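PDB 6C3R: cricket paralysis virus 1A protein, which suppresses antiviral RNA silencing in insect cells by inhibiting host AGO2 and recruiting a cellular ubiquitin ligase complex that promotes its degradation. Local coordinates for residues A[57-60]-A[61-65]; A[76-79]-A[80-83]; A[110-113]-A[114-118]. All blocks are in the same frame, centred on the assembly; numbering follows the deposited sequence.

Interaction 1. Residues A[57-60]-A[61-65]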
ATOM      1  N   LYS A  57       7.233   3.556  -7.464  1.00 42.72           N
ATOM      2  CA  LYS A  57       8.279   3.406  -8.479  1.00 44.37           C
ATOM      3  C   LYS A  57       8.720   1.952  -8.678  1.00 42.49           C
ATOM      4  O   LYS A  57       8.859   1.480  -9.806  1.00 41.20           O
ATOM      5  CB  LYS A  57       9.468   4.297  -8.141  1.00 47.30           C
ATOM      6  CG  LYS A  57       9.169   5.779  -8.336  1.00 50.46           C
ATOM      7  CD  LYS A  57       9.219   6.149  -9.812  1.00 53.45           C
ATOM      8  CE  LYS A  57       8.159   7.175 -10.198  1.00 56.39           C
ATOM      9  NZ  LYS A  57       8.036   7.270 -11.684  1.00 58.44           N
ATOM     10  N   ARG A  58       8.899   1.254  -7.567  1.00 41.79           N
ATOM     11  CA  ARG A  58       9.083  -0.194  -7.559  1.00 42.14           C
ATOM     12  C   ARG A  58       7.988  -0.979  -8.316  1.00 39.86           C
ATOM     13  O   ARG A  58       8.310  -1.903  -9.061  1.00 37.80           O
ATOM     14  CB  ARG A  58       9.191  -0.676  -6.115  1.00 42.89           C
ATOM     15  CG  ARG A  58       9.329  -2.170  -5.933  1.00 44.24           C
ATOM     16  CD  ARG A  58      10.660  -2.696  -6.447  1.00 46.44           C
ATOM     17  NE  ARG A  58      10.950  -3.999  -5.833  1.00 48.08           N
ATOM     18  CZ  ARG A  58      11.792  -4.915  -6.306  1.00 50.26           C
ATOM     19  NH1 ARG A  58      12.496  -4.710  -7.423  1.00 52.42           N
ATOM     20  NH2 ARG A  58      11.942  -6.057  -5.641  1.00 51.33           N
ATOM     21  N   GLU A  59       6.723  -0.621  -8.113  1.00 39.29           N
ATOM     22  CA  GLU A  59       5.602  -1.267  -8.810  1.00 40.09           C
ATOM     23  C   GLU A  59       5.710  -1.104 -10.345  1.00 40.25           C
ATOM     24  O   GLU A  59       5.573  -2.067 -11.100  1.00 38.92           O
ATOM     25  CB  GLU A  59       4.245  -0.759  -8.265  1.00 41.42           C
ATOM     26  CG  GLU A  59       3.036  -1.581  -8.747  1.00 44.13           C
ATOM     27  CD  GLU A  59       1.728  -1.390  -7.947  1.00 46.98           C
ATOM     28  OE1 GLU A  59       1.729  -1.460  -6.701  1.00 50.29           O
ATOM     29  OE2 GLU A  59       0.658  -1.199  -8.562  1.00 48.80           O
ATOM     30  N   GLU A  60       6.007   0.114 -10.795  1.00 42.33           N
ATOM     31  CA  GLU A  60       6.193   0.417 -12.232  1.00 42.31           C
ATOM     32  C   GLU A  60       7.368  -0.350 -12.848  1.00 39.04           C
ATOM     33  O   GLU A  60       7.293  -0.812 -13.968  1.00 37.19           O
ATOM     34  CB  GLU A  60       6.439   1.917 -12.430  1.00 45.45           C
ATOM     35  CG  GLU A  60       5.293   2.823 -11.997  1.00 48.71           C
ATOM     36  CD  GLU A  60       5.685   4.306 -11.857  1.00 53.17           C
ATOM     37  OE1 GLU A  60       6.798   4.715 -12.328  1.00 54.26           O
ATOM     38  OE2 GLU A  60       4.852   5.069 -11.280  1.00 52.67           O
ATOM     39  N   GLU A  61       8.462  -0.428 -12.099  1.00 37.45           N
ATOM     40  CA  GLU A  61       9.687  -1.121 -12.508  1.00 36.59           C
ATOM     41  C   GLU A  61       9.406  -2.611 -12.760  1.00 34.55           C
ATOM     42  O   GLU A  61       9.813  -3.181 -13.791  1.00 34.00           O
ATOM     43  CB  GLU A  61      10.749  -0.931 -11.417  1.00 38.05           C
ATOM     44  CG  GLU A  61      12.125  -1.461 -11.767  1.00 41.13           C
ATOM     45  CD  GLU A  61      13.025  -1.686 -10.556  1.00 44.03           C
ATOM     46  OE1 GLU A  61      14.201  -1.241 -10.590  1.00 47.81           O
ATOM     47  OE2 GLU A  61      12.583  -2.315  -9.565  1.00 44.99           O
ATOM     48  N   LEU A  62       8.680  -3.215 -11.825  1.00 32.68           N
ATOM     49  CA  LEU A  62       8.307  -4.608 -11.885  1.00 32.32           C
ATOM     50  C   LEU A  62       7.281  -4.931 -12.974  1.00 33.05           C
ATOM     51  O   LEU A  62       7.402  -5.955 -13.647  1.00 33.93           O
ATOM     52  CB  LEU A  62       7.774  -5.060 -10.515  1.00 31.88           C
ATOM     53  CG  LEU A  62       8.792  -5.184  -9.383  1.00 32.13           C
ATOM     54  CD1 LEU A  62       8.118  -5.451  -8.060  1.00 31.91           C
ATOM     55  CD2 LEU A  62       9.794  -6.271  -9.686  1.00 32.59           C
ATOM     56  N   ARG A  63       6.261  -4.089 -13.144  1.00 33.15           N
ATOM     57  CA  ARG A  63       5.331  -4.271 -14.257  1.00 33.27           C
ATOM     58  C   ARG A  63       6.104  -4.277 -15.580  1.00 33.47           C
ATOM     59  O   ARG A  63       5.813  -5.083 -16.469  1.00 35.02           O
ATOM     60  CB  ARG A  63       4.252  -3.182 -14.281  1.00 33.23           C
ATOM     61  CG  ARG A  63       3.234  -3.349 -15.407  1.00 33.51           C
ATOM     62  CD  ARG A  63       2.297  -2.161 -15.560  1.00 33.55           C
ATOM     63  NE  ARG A  63       1.502  -1.949 -14.352  1.00 34.18           N
ATOM     64  CZ  ARG A  63       1.637  -0.955 -13.466  1.00 34.23           C
ATOM     65  NH1 ARG A  63       2.529   0.017 -13.598  1.00 34.41           N
ATOM     66  NH2 ARG A  63       0.828  -0.928 -12.423  1.00 34.97           N
ATOM     67  N   LYS A  64       7.097  -3.399 -15.691  1.00 33.02           N
ATOM     68  CA  LYS A  64       7.890  -3.274 -16.909  1.00 33.54           C
ATOM     69  C   LYS A  64       8.694  -4.550 -17.171  1.00 33.03           C
ATOM     70  O   LYS A  64       8.703  -5.078 -18.268  1.00 33.50           O
ATOM     71  CB  LYS A  64       8.809  -2.073 -16.781  1.00 35.00           C
ATOM     72  CG  LYS A  64       9.260  -1.492 -18.100  1.00 37.63           C
ATOM     73  CD  LYS A  64      10.257  -0.373 -17.867  1.00 40.23           C
ATOM     74  CE  LYS A  64      10.681   0.294 -19.169  1.00 43.10           C
ATOM     75  NZ  LYS A  64      11.871   1.191 -18.993  1.00 44.91           N
ATOM     76  N   LEU A  65       9.344  -5.057 -16.134  1.00 32.11           N
ATOM     77  CA  LEU A  65      10.137  -6.266 -16.242  1.00 31.28           C
ATOM     78  C   LEU A  65       9.286  -7.464 -16.535  1.00 30.05           C
ATOM     79  O   LEU A  65       9.713  -8.327 -17.295  1.00 30.03           O
ATOM     80  CB  LEU A  65      10.925  -6.523 -14.944  1.00 31.54           C
ATOM     81  CG  LEU A  65      12.090  -5.567 -14.706  1.00 32.31           C
ATOM     82  CD1 LEU A  65      12.530  -5.617 -13.247  1.00 32.47           C
ATOM     83  CD2 LEU A  65      13.245  -5.891 -15.643  1.00 32.71           C
TER

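Interaction 2. Residues A[76-79]-A[80-83]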
ATOM      1  N   ASN A  76      13.472 -17.622 -18.201  1.00 38.61           N
ATOM      2  CA  ASN A  76      13.281 -18.542 -17.108  1.00 38.94           C
ATOM      3  C   ASN A  76      11.924 -18.330 -16.435  1.00 37.59           C
ATOM      4  O   ASN A  76      11.717 -17.324 -15.739  1.00 37.44           O
ATOM      5  CB  ASN A  76      14.432 -18.360 -16.124  1.00 40.15           C
ATOM      6  CG  ASN A  76      14.459 -19.423 -15.066  1.00 41.16           C
ATOM      7  OD1 ASN A  76      13.438 -19.758 -14.452  1.00 41.25           O
ATOM      8  ND2 ASN A  76      15.635 -19.966 -14.846  1.00 42.48           N
ATOM      9  N   PHE A  77      11.015 -19.285 -16.625  1.00 36.74           N
ATOM     10  CA  PHE A  77       9.620 -19.113 -16.171  1.00 36.68           C
ATOM     11  C   PHE A  77       9.420 -19.008 -14.652  1.00 36.85           C
ATOM     12  O   PHE A  77       8.429 -18.423 -14.198  1.00 36.63           O
ATOM     13  CB  PHE A  77       8.718 -20.209 -16.736  1.00 36.31           C
ATOM     14  CG  PHE A  77       7.249 -19.993 -16.466  1.00 35.84           C
ATOM     15  CD1 PHE A  77       6.551 -18.963 -17.098  1.00 35.55           C
ATOM     16  CD2 PHE A  77       6.560 -20.816 -15.589  1.00 35.43           C
ATOM     17  CE1 PHE A  77       5.194 -18.763 -16.848  1.00 35.10           C
ATOM     18  CE2 PHE A  77       5.205 -20.616 -15.346  1.00 35.66           C
ATOM     19  CZ  PHE A  77       4.517 -19.593 -15.978  1.00 34.76           C
ATOM     20  N   GLU A  78      10.360 -19.544 -13.885  1.00 37.52           N
ATOM     21  CA  GLU A  78      10.283 -19.510 -12.428  1.00 38.58           C
ATOM     22  C   GLU A  78      10.804 -18.182 -11.917  1.00 37.45           C
ATOM     23  O   GLU A  78      10.323 -17.614 -10.933  1.00 37.91           O
ATOM     24  CB  GLU A  78      11.110 -20.661 -11.837  1.00 40.74           C
ATOM     25  CG  GLU A  78      10.717 -22.040 -12.369  1.00 41.86           C
ATOM     26  CD  GLU A  78       9.302 -22.432 -11.995  1.00 42.59           C
ATOM     27  OE1 GLU A  78       8.637 -23.057 -12.837  1.00 43.04           O
ATOM     28  OE2 GLU A  78       8.847 -22.104 -10.870  1.00 43.95           O
ATOM     29  N   GLU A  79      11.808 -17.680 -12.597  1.00 37.21           N
ATOM     30  CA  GLU A  79      12.293 -16.338 -12.332  1.00 36.93           C
ATOM     31  C   GLU A  79      11.287 -15.286 -12.737  1.00 34.65           C
ATOM     32  O   GLU A  79      11.175 -14.275 -12.095  1.00 33.23           O
ATOM     33  CB  GLU A  79      13.614 -16.118 -13.049  1.00 38.01           C
ATOM     34  CG  GLU A  79      14.718 -16.988 -12.475  1.00 39.40           C
ATOM     35  CD  GLU A  79      15.038 -16.632 -11.039  1.00 40.18           C
ATOM     36  OE1 GLU A  79      15.198 -17.551 -10.209  1.00 42.16           O
ATOM     37  OE2 GLU A  79      15.136 -15.428 -10.734  1.00 41.35           O
ATOM     38  N   TRP A  80      10.556 -15.539 -13.813  1.00 34.44           N
ATOM     39  CA  TRP A  80       9.444 -14.687 -14.175  1.00 33.40           C
ATOM     40  C   TRP A  80       8.406 -14.676 -13.058  1.00 33.32           C
ATOM     41  O   TRP A  80       7.926 -13.604 -12.676  1.00 33.88           O
ATOM     42  CB  TRP A  80       8.804 -15.151 -15.466  1.00 32.90           C
ATOM     43  CG  TRP A  80       7.648 -14.269 -15.891  1.00 32.47           C
ATOM     44  CD1 TRP A  80       7.726 -13.078 -16.543  1.00 31.75           C
ATOM     45  CD2 TRP A  80       6.259 -14.513 -15.669  1.00 31.94           C
ATOM     46  NE1 TRP A  80       6.475 -12.572 -16.749  1.00 31.13           N
ATOM     47  CE2 TRP A  80       5.555 -13.440 -16.222  1.00 31.97           C
ATOM     48  CE3 TRP A  80       5.548 -15.526 -15.044  1.00 32.78           C
ATOM     49  CZ2 TRP A  80       4.156 -13.361 -16.182  1.00 32.80           C
ATOM     50  CZ3 TRP A  80       4.157 -15.451 -15.006  1.00 33.49           C
ATOM     51  CH2 TRP A  80       3.478 -14.380 -15.576  1.00 32.70           C
ATOM     52  N   LYS A  81       8.059 -15.851 -12.548  1.00 32.79           N
ATOM     53  CA  LYS A  81       7.087 -15.938 -11.473  1.00 33.04           C
ATOM     54  C   LYS A  81       7.513 -15.222 -10.226  1.00 32.56           C
ATOM     55  O   LYS A  81       6.680 -14.618  -9.559  1.00 32.10           O
ATOM     56  CB  LYS A  81       6.795 -17.370 -11.116  1.00 35.30           C
ATOM     57  CG  LYS A  81       5.785 -18.021 -12.048  1.00 36.76           C
ATOM     58  CD  LYS A  81       5.894 -19.535 -11.995  1.00 38.85           C
ATOM     59  CE  LYS A  81       5.653 -20.102 -10.611  1.00 40.41           C
ATOM     60  NZ  LYS A  81       6.166 -21.503 -10.560  1.00 43.27           N
ATOM     61  N   GLY A  82       8.798 -15.301  -9.893  1.00 32.62           N
ATOM     62  CA  GLY A  82       9.322 -14.571  -8.745  1.00 31.87           C
ATOM     63  C   GLY A  82       9.131 -13.070  -8.882  1.00 31.13           C
ATOM     64  O   GLY A  82       8.883 -12.401  -7.893  1.00 32.04           O
ATOM     65  N   LEU A  83       9.247 -12.535 -10.097  1.00 30.00           N
ATOM     66  CA  LEU A  83       8.965 -11.118 -10.340  1.00 29.67           C
ATOM     67  C   LEU A  83       7.495 -10.808 -10.079  1.00 29.45           C
ATOM     68  O   LEU A  83       7.165  -9.834  -9.440  1.00 30.07           O
ATOM     69  CB  LEU A  83       9.295 -10.709 -11.778  1.00 29.21           C
ATOM     70  CG  LEU A  83      10.744 -10.648 -12.262  1.00 29.04           C
ATOM     71  CD1 LEU A  83      10.801 -10.552 -13.774  1.00 28.60           C
ATOM     72  CD2 LEU A  83      11.453  -9.472 -11.628  1.00 29.37           C
TER

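Interaction 3. Residues A[110-113]-A[114-118]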
ATOM      1  N   PRO A 110       1.296 -11.595 -26.077  1.00 35.71           N
ATOM      2  CA  PRO A 110       0.449 -12.688 -26.545  1.00 34.82           C
ATOM      3  C   PRO A 110       1.133 -14.033 -26.720  1.00 33.81           C
ATOM      4  O   PRO A 110       0.525 -15.070 -26.491  1.00 34.62           O
ATOM      5  CB  PRO A 110      -0.018 -12.190 -27.907  1.00 36.03           C
ATOM      6  CG  PRO A 110       0.045 -10.720 -27.816  1.00 36.15           C
ATOM      7  CD  PRO A 110       1.286 -10.477 -27.034  1.00 35.85           C
ATOM      8  N   ARG A 111       2.375 -14.036 -27.151  1.00 33.53           N
ATOM      9  CA  ARG A 111       3.096 -15.287 -27.326  1.00 33.47           C
ATOM     10  C   ARG A 111       3.223 -15.970 -25.952  1.00 32.66           C
ATOM     11  O   ARG A 111       2.993 -17.168 -25.812  1.00 33.12           O
ATOM     12  CB  ARG A 111       4.451 -15.008 -27.975  1.00 33.87           C
ATOM     13  CG  ARG A 111       5.320 -16.214 -28.297  1.00 35.18           C
ATOM     14  CD  ARG A 111       4.837 -17.082 -29.461  1.00 36.78           C
ATOM     15  NE  ARG A 111       3.941 -18.142 -28.959  1.00 37.89           N
ATOM     16  CZ  ARG A 111       2.712 -18.446 -29.386  1.00 37.55           C
ATOM     17  NH1 ARG A 111       2.130 -17.825 -30.402  1.00 37.93           N
ATOM     18  NH2 ARG A 111       2.055 -19.424 -28.771  1.00 38.31           N
ATOM     19  N   PHE A 112       3.537 -15.182 -24.937  1.00 31.52           N
ATOM     20  CA  PHE A 112       3.749 -15.692 -23.598  1.00 30.77           C
ATOM     21  C   PHE A 112       2.471 -16.221 -22.953  1.00 31.51           C
ATOM     22  O   PHE A 112       2.481 -17.283 -22.305  1.00 29.72           O
ATOM     23  CB  PHE A 112       4.331 -14.577 -22.738  1.00 30.27           C
ATOM     24  CG  PHE A 112       4.727 -15.019 -21.376  1.00 29.67           C
ATOM     25  CD1 PHE A 112       3.798 -15.036 -20.341  1.00 29.04           C
ATOM     26  CD2 PHE A 112       6.033 -15.418 -21.123  1.00 29.62           C
ATOM     27  CE1 PHE A 112       4.163 -15.444 -19.078  1.00 29.22           C
ATOM     28  CE2 PHE A 112       6.398 -15.829 -19.861  1.00 29.43           C
ATOM     29  CZ  PHE A 112       5.462 -15.843 -18.838  1.00 29.34           C
ATOM     30  N   PHE A 113       1.390 -15.450 -23.109  1.00 32.58           N
ATOM     31  CA  PHE A 113       0.054 -15.861 -22.676  1.00 34.40           C
ATOM     32  C   PHE A 113      -0.362 -17.194 -23.269  1.00 35.06           C
ATOM     33  O   PHE A 113      -0.872 -18.046 -22.567  1.00 33.83           O
ATOM     34  CB  PHE A 113      -0.981 -14.800 -23.029  1.00 35.69           C
ATOM     35  CG  PHE A 113      -2.404 -15.260 -22.842  1.00 37.32           C
ATOM     36  CD1 PHE A 113      -2.892 -15.550 -21.571  1.00 37.29           C
ATOM     37  CD2 PHE A 113      -3.259 -15.420 -23.937  1.00 37.77           C
ATOM     38  CE1 PHE A 113      -4.208 -15.971 -21.396  1.00 37.80           C
ATOM     39  CE2 PHE A 113      -4.577 -15.831 -23.761  1.00 38.17           C
ATOM     40  CZ  PHE A 113      -5.051 -16.109 -22.492  1.00 37.87           C
ATOM     41  N   MET A 114      -0.090 -17.375 -24.555  1.00 37.41           N
ATOM     42  CA  MET A 114      -0.483 -18.577 -25.259  1.00 39.43           C
ATOM     43  C   MET A 114       0.487 -19.732 -25.137  1.00 38.90           C
ATOM     44  O   MET A 114       0.106 -20.858 -25.412  1.00 39.56           O
ATOM     45  CB  MET A 114      -0.754 -18.240 -26.715  1.00 43.28           C
ATOM     46  CG  MET A 114      -1.931 -17.286 -26.845  1.00 45.66           C
ATOM     47  SD  MET A 114      -2.522 -17.073 -28.521  1.00 49.97           S
ATOM     48  CE  MET A 114      -1.047 -16.473 -29.352  1.00 48.69           C
ATOM     49  N   ASP A 115       1.719 -19.495 -24.697  1.00 38.78           N
ATOM     50  CA  ASP A 115       2.552 -20.608 -24.201  1.00 38.90           C
ATOM     51  C   ASP A 115       2.200 -21.063 -22.783  1.00 38.14           C
ATOM     52  O   ASP A 115       2.748 -22.055 -22.325  1.00 38.79           O
ATOM     53  CB  ASP A 115       4.044 -20.271 -24.286  1.00 40.01           C
ATOM     54  CG  ASP A 115       4.531 -20.129 -25.727  1.00 41.30           C
ATOM     55  OD1 ASP A 115       3.870 -20.666 -26.627  1.00 42.40           O
ATOM     56  OD2 ASP A 115       5.574 -19.482 -25.973  1.00 42.48           O
ATOM     57  N   HIS A 116       1.295 -20.363 -22.087  1.00 37.94           N
ATOM     58  CA  HIS A 116       1.015 -20.623 -20.668  1.00 37.47           C
ATOM     59  C   HIS A 116      -0.478 -20.528 -20.315  1.00 37.90           C
ATOM     60  O   HIS A 116      -0.838 -20.102 -19.224  1.00 37.51           O
ATOM     61  CB  HIS A 116       1.842 -19.679 -19.781  1.00 36.89           C
ATOM     62  CG  HIS A 116       3.323 -19.804 -19.972  1.00 37.03           C
ATOM     63  ND1 HIS A 116       4.038 -18.997 -20.833  1.00 37.20           N
ATOM     64  CD2 HIS A 116       4.223 -20.649 -19.421  1.00 37.20           C
ATOM     65  CE1 HIS A 116       5.312 -19.333 -20.793  1.00 37.05           C
ATOM     66  NE2 HIS A 116       5.452 -20.323 -19.932  1.00 37.21           N
ATOM     67  N   LEU A 117      -1.332 -21.012 -21.210  1.00 38.50           N
ATOM     68  CA  LEU A 117      -2.786 -20.944 -21.021  1.00 39.49           C
ATOM     69  C   LEU A 117      -3.276 -21.591 -19.722  1.00 39.84           C
ATOM     70  O   LEU A 117      -4.050 -21.010 -18.974  1.00 39.13           O
ATOM     71  CB  LEU A 117      -3.492 -21.594 -22.212  1.00 40.43           C
ATOM     72  CG  LEU A 117      -3.301 -20.875 -23.552  1.00 40.09           C
ATOM     73  CD1 LEU A 117      -3.726 -21.788 -24.679  1.00 41.36           C
ATOM     74  CD2 LEU A 117      -4.077 -19.569 -23.611  1.00 39.61           C
ATOM     75  N   ASP A 118      -2.815 -22.797 -19.456  1.00 41.67           N
ATOM     76  CA  ASP A 118      -3.198 -23.491 -18.235  1.00 43.49           C
ATOM     77  C   ASP A 118      -2.825 -22.661 -17.021  1.00 41.95           C
ATOM     78  O   ASP A 118      -3.645 -22.482 -16.126  1.00 42.57           O
ATOM     79  CB  ASP A 118      -2.550 -24.874 -18.151  1.00 46.06           C
ATOM     80  CG  ASP A 118      -3.135 -25.858 -19.158  1.00 50.06           C
ATOM     81  OD1 ASP A 118      -4.335 -25.733 -19.502  1.00 53.45           O
ATOM     82  OD2 ASP A 118      -2.399 -26.770 -19.608  1.00 52.75           O
TER

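Interaction 1. Residues A[57-60]-A[61-65]
Lys57 O accepts the backbone N-H of Glu61 at 3.0 Å, the first of four i to i+4 bonds between 57-60 and 61-65, within consecutive turns of helix 53-70. The lysine's NZ reaches Glu60 OE1, on the syn lone pair, and also bonds to Ser41 O. Arg58 follows, with CG opposite the backbone N (chi1 178°) and a bend at chi2 (68°) that swings the guanidinium forward along the helix, to Glu61 and Leu62. Its NH1 donates to Glu61 OE2 at 3.2 Å; the oxygen lies in the guanidinium plane, and the carboxylate is turned 71° against it. Leu62 lies over one face of the same group, CD1 standing 3.9 Å above the plane toward its rim. Glu59 makes a long salt bridge, OE2 to Arg63 NH2 at 3.9 Å, while its OE1 pairs with Arg55. Arg63 NE is held by Leu105 O, at strand 104-108. Glu60 OE2 bonds to Ser41 OG, and Glu60 O receives Lys64 N. The chemistry is thus an i to i+3 ion pair backed by leucine methyls, with the buried Glu60 carboxylate probably stabilised as an anion by Lys57.

Interaction 2. Residues A[76-79]-A[80-83]
Phe77 and Trp80 lie side by side and point the same way from the first turn of helix 77-90, which opens with an asparagine N-cap. The planes of the Phe77 ring and the Trp80 six-membered ring differ by only 14°, but their centroids are 5.5 Å apart, so the near-parallel rings are slid past each other and barely overlap. Contact falls between Phe77 CE1 and Trp80 CE3, at 3.7 Å. Both side chains place CG opposite the backbone N (chi1 -172° for Phe77, -179° for Trp80), which is consistent with their common heading. Further aromatic groups extend the cluster: His116 stacks on Phe77, Phe112 meets Trp80, and Trp119 makes edge-to-face contacts with both. Trp80 NE1 is satisfied by Ile66 O, tying the indole to helix 53-70.

Lys81 crosses Phe77 obliquely on the same side of the ring plane as Trp80, but at the CD2-CE2 part of the rim; His116 is on the opposite face. Its CD lies 3.6 Å from Phe77 CE2, and Lys81 CG stands above the ring face, offset toward the rim. A bend at chi3 then carries the ammonium to Glu78, whose side chain runs alongside and is itself bent at chi2. Lys81 NZ meets Glu78 OE2 at 2.8 Å, on the syn side but somewhat out of the carboxylate plane; a weak second bond goes to Arg137 O. The lysine therefore presents aliphatic carbon to the ring and charge to the acid. Glu79 instead directs its acid to Lys138.

Backbone bonds from Trp80 N to Asn76 O and from Lys81 N to Phe77 O carry the turn onward. At its start, Asn76 OD1 accepts two amides: Glu78 N at 3.1 Å, in the carbonyl plane, and Glu79 N at 3.2 Å, from above that plane.

Interaction 3. Residues A[110-113]-A[114-118]
The Phe112 ring carries the His116 imidazole over one face: ND1 stands 3.8 Å above the plane, over the ring centre, although the two planes are inclined by 34°, an oblique meeting. At its own edge, the imidazole meets Phe112 O, which lies in the histidine plane. There ND1 donates to that carbonyl at 2.7 Å, on a lone pair, with an N-H...O angle of 161°. Phe77 stacks on His116, and Trp80 meets Phe112, joining both rings to helix 77-90. The Phe113 ring has Leu117 CD2 over one face, a CH-pi contact 4.0 Å from the centroid, while Met114 CG touches its CD2 at 3.7 Å. Phe113 also packs on Ala9 and Ile13 of helix 2-16.

The edge of the Arg111 guanidinium faces Asp115. NH2 donates to Asp115 OD1 at 3.1 Å, in the guanidinium plane but from above the carboxylate, and NE adds a weak bond to the same oxygen. Bends at chi2 and chi3 bring the guanidinium forward to Asp115. NH1 forms a salt bridge with Glu5 OE2 of helix 2-16, within the BC-box, and Met114 CE lies 3.6 Å from Arg111 NH1.

Met114 N and Asp115 N bond to Pro110 O and Arg111 O, whereas His116 N turns to Phe113 O, an i to i+3 step where helix 110-114 gives way to His116, the N-cap residue of helix 117-123. The ND1 bond implies a proton on that nitrogen, and it satisfies a carbonyl at the helix end; Arg111 has two carboxylate partners, Asp115 and Glu5, which probably share its positive charge.

How the interactions relate
Interactions 2 and 3 share an aromatic cluster: Phe77 and Trp80 from 76-83 meet His116 and Phe112 from 110-118, with Phe77 CE1 3.5 Å from Phe112 CZ. Interaction 1 joins interaction 2 by aliphatic packing, Leu62 CD2 lying 4.1 Å from Leu83 CD2, where helices 53-70 and 77-90 meet. Interactions 1 and 3 lie on opposite sides of the chain's centre and do not touch, their nearest atoms being about 9 Å apart. All three are partly buried. Mid-helix interaction 1 relies chiefly on ion pairs and alone approaches the second subunit. Interaction 2 includes a helix N-cap, whereas interaction 3 spans a break between short helices; each pairs a buried ring, Trp80 or Phe112, with a salt bridge.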